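Local structure of PUA domain-containing protein (Aeropyrum pernix, 2CX0) at residues F86-D89 / W90-G93. The protein is of unknown function but carries a PUA domain, so it probably binds RNA and may act in translation initiation. Sequence-based numbering, arbitrary orientation.
Sequences FGVD and WLKG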
ATOM      1  N   PHE A  86      -2.240  -9.279  -6.157  1.00 16.37           N
ATOM      2  CA  PHE A  86      -0.966  -9.489  -6.854  1.00 13.99           C
ATOM      3  C   PHE A  86       0.194  -9.976  -5.995  1.00 18.98           C
ATOM      4  O   PHE A  86       1.262 -10.222  -6.522  1.00 20.09           O
ATOM      5  CB  PHE A  86      -0.572  -8.168  -7.547  1.00 16.04           C
ATOM      6  CG  PHE A  86      -1.493  -7.775  -8.658  1.00 21.11           C
ATOM      7  CD1 PHE A  86      -1.436  -8.443  -9.888  1.00 28.75           C
ATOM      8  CD2 PHE A  86      -2.471  -6.781  -8.483  1.00 26.20           C
ATOM      9  CE1 PHE A  86      -2.341  -8.126 -10.916  1.00 28.82           C
ATOM     10  CE2 PHE A  86      -3.369  -6.469  -9.502  1.00 35.89           C
ATOM     11  CZ  PHE A  86      -3.296  -7.154 -10.721  1.00 34.88           C
ATOM     12  N   GLY A  87       0.007 -10.076  -4.673  1.00 15.95           N
ATOM     13  CA  GLY A  87       1.077 -10.586  -3.833  1.00 13.67           C
ATOM     14  C   GLY A  87       1.995  -9.469  -3.407  1.00 16.19           C
ATOM     15  O   GLY A  87       1.713  -8.280  -3.713  1.00 13.25           O
ATOM     16  N   VAL A  88       3.106  -9.832  -2.758  1.00 13.54           N
ATOM     17  CA  VAL A  88       4.043  -8.824  -2.264  1.00 12.92           C
ATOM     18  C   VAL A  88       5.423  -9.005  -2.807  1.00 18.53           C
ATOM     19  O   VAL A  88       6.349  -8.214  -2.510  1.00 13.60           O
ATOM     20  CB  VAL A  88       4.138  -8.889  -0.717  1.00 15.60           C
ATOM     21  CG1 VAL A  88       2.804  -8.425  -0.148  1.00 14.95           C
ATOM     22  CG2 VAL A  88       4.470 -10.364  -0.244  1.00 13.17           C
ATOM     23  N   ASP A  89       5.596 -10.057  -3.608  1.00 15.55           N
ATOM     24  CA  ASP A  89       6.939 -10.332  -4.112  1.00 19.44           C
ATOM     25  C   ASP A  89       7.471  -9.254  -5.078  1.00 18.76           C
ATOM     26  O   ASP A  89       8.659  -9.141  -5.262  1.00 19.36           O
ATOM     27  CB  ASP A  89       7.014 -11.733  -4.751  1.00 17.80           C
ATOM     28  CG  ASP A  89       8.444 -12.158  -5.006  1.00 28.17           C
ATOM     29  OD1 ASP A  89       9.144 -12.413  -4.010  1.00 25.49           O
ATOM     30  OD2 ASP A  89       8.876 -12.196  -6.199  1.00 23.40           O
ATOM     31  N   TRP A  90       6.586  -8.467  -5.658  1.00 15.98           N
ATOM     32  CA  TRP A  90       6.993  -7.391  -6.552  1.00 13.83           C
ATOM     33  C   TRP A  90       7.507  -6.125  -5.807  1.00 16.32           C
ATOM     34  O   TRP A  90       8.052  -5.192  -6.426  1.00 15.60           O
ATOM     35  CB  TRP A  90       5.821  -7.032  -7.458  1.00 15.44           C
ATOM     36  CG  TRP A  90       4.626  -6.477  -6.749  1.00 13.31           C
ATOM     37  CD1 TRP A  90       3.697  -7.170  -6.002  1.00 16.13           C
ATOM     38  CD2 TRP A  90       4.232  -5.098  -6.697  1.00 13.27           C
ATOM     39  NE1 TRP A  90       2.759  -6.305  -5.486  1.00 16.61           N
ATOM     40  CE2 TRP A  90       3.058  -5.026  -5.900  1.00 12.84           C
ATOM     41  CE3 TRP A  90       4.754  -3.916  -7.248  1.00 19.52           C
ATOM     42  CZ2 TRP A  90       2.390  -3.805  -5.645  1.00 13.39           C
ATOM     43  CZ3 TRP A  90       4.096  -2.694  -6.990  1.00 18.04           C
ATOM     44  CH2 TRP A  90       2.926  -2.654  -6.194  1.00 19.85           C
ATOM     45  N   LEU A  91       7.325  -6.083  -4.485  1.00 14.18           N
ATOM     46  CA  LEU A  91       7.834  -4.948  -3.679  1.00 15.77           C
ATOM     47  C   LEU A  91       9.304  -5.176  -3.417  1.00 15.93           C
ATOM     48  O   LEU A  91       9.764  -6.327  -3.417  1.00 17.77           O
ATOM     49  CB  LEU A  91       7.122  -4.898  -2.321  1.00 13.54           C
ATOM     50  CG  LEU A  91       5.587  -4.786  -2.454  1.00 16.68           C
ATOM     51  CD1 LEU A  91       5.008  -4.892  -0.961  1.00 12.06           C
ATOM     52  CD2 LEU A  91       5.138  -3.502  -3.137  1.00 13.91           C
ATOM     53  N   LYS A  92      10.057  -4.106  -3.178  1.00 12.73           N
ATOM     54  CA  LYS A  92      11.506  -4.265  -2.883  1.00 12.18           C
ATOM     55  C   LYS A  92      11.687  -5.017  -1.545  1.00 21.73           C
ATOM     56  O   LYS A  92      12.664  -5.739  -1.335  1.00 25.12           O
ATOM     57  CB  LYS A  92      12.127  -2.901  -2.796  1.00 11.47           C
ATOM     58  CG  LYS A  92      12.259  -2.271  -4.181  1.00 15.85           C
ATOM     59  CD  LYS A  92      13.104  -1.016  -4.109  1.00 19.08           C
ATOM     60  CE  LYS A  92      13.276  -0.375  -5.485  1.00 35.75           C
ATOM     61  NZ  LYS A  92      14.443  -0.902  -6.260  1.00 39.27           N
ATOM     62  N   GLY A  93      10.749  -4.827  -0.625  1.00 23.64           N
ATOM     63  CA  GLY A  93      10.873  -5.547   0.627  1.00 24.30           C
ATOM     64  C   GLY A  93       9.603  -5.581   1.462  1.00 18.63           C
ATOM     65  O   GLY A  93       8.626  -4.870   1.183  1.00 15.58           O
TER
HETATM   66  O   HOH W   1      11.090  -8.370  -4.654  1.00 37.02           O
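The indole of Trp90 meets the carbonyl O of Gly87 at its edge, near the ring plane. Leu91 CD2 lies over one face, 3.6 Å above the plane and offset toward the rim. At the edge, Trp90 NE1 donates to Gly87 O at 2.9 Å, but the bond is bent (130°) and weak. Trp90 CG sits between the backbone N and the carbonyl carbon (chi1 64°), which turns the NE1 edge of the indole back to Gly87 O. Gly87, the first residue after helix 80-86 to leave helical angles, has positive phi; a CB there would jam against the carbonyl O of Phe86. A type I beta turn follows from Val88 to Leu91. It is closed by the hydrogen bond from Leu91 N to Val88 O, 3.1 Å. Val88 CB and Leu91 CD1 touch at 4.1 Å. A water bridges Asp89 O and Leu91 O. Asp89 OD2 forms a salt bridge with Arg36. With an alanine in place of Trp90, Gly87 O would probably lose this N-H and Leu91 CD2 the ring it covers. Trp90 and Leu91 pack on Leu83 of helix 80-86 and on Tyr34. This loop links that helix to strand 93-97, an inner strand of the mixed sheet of the PUA domain.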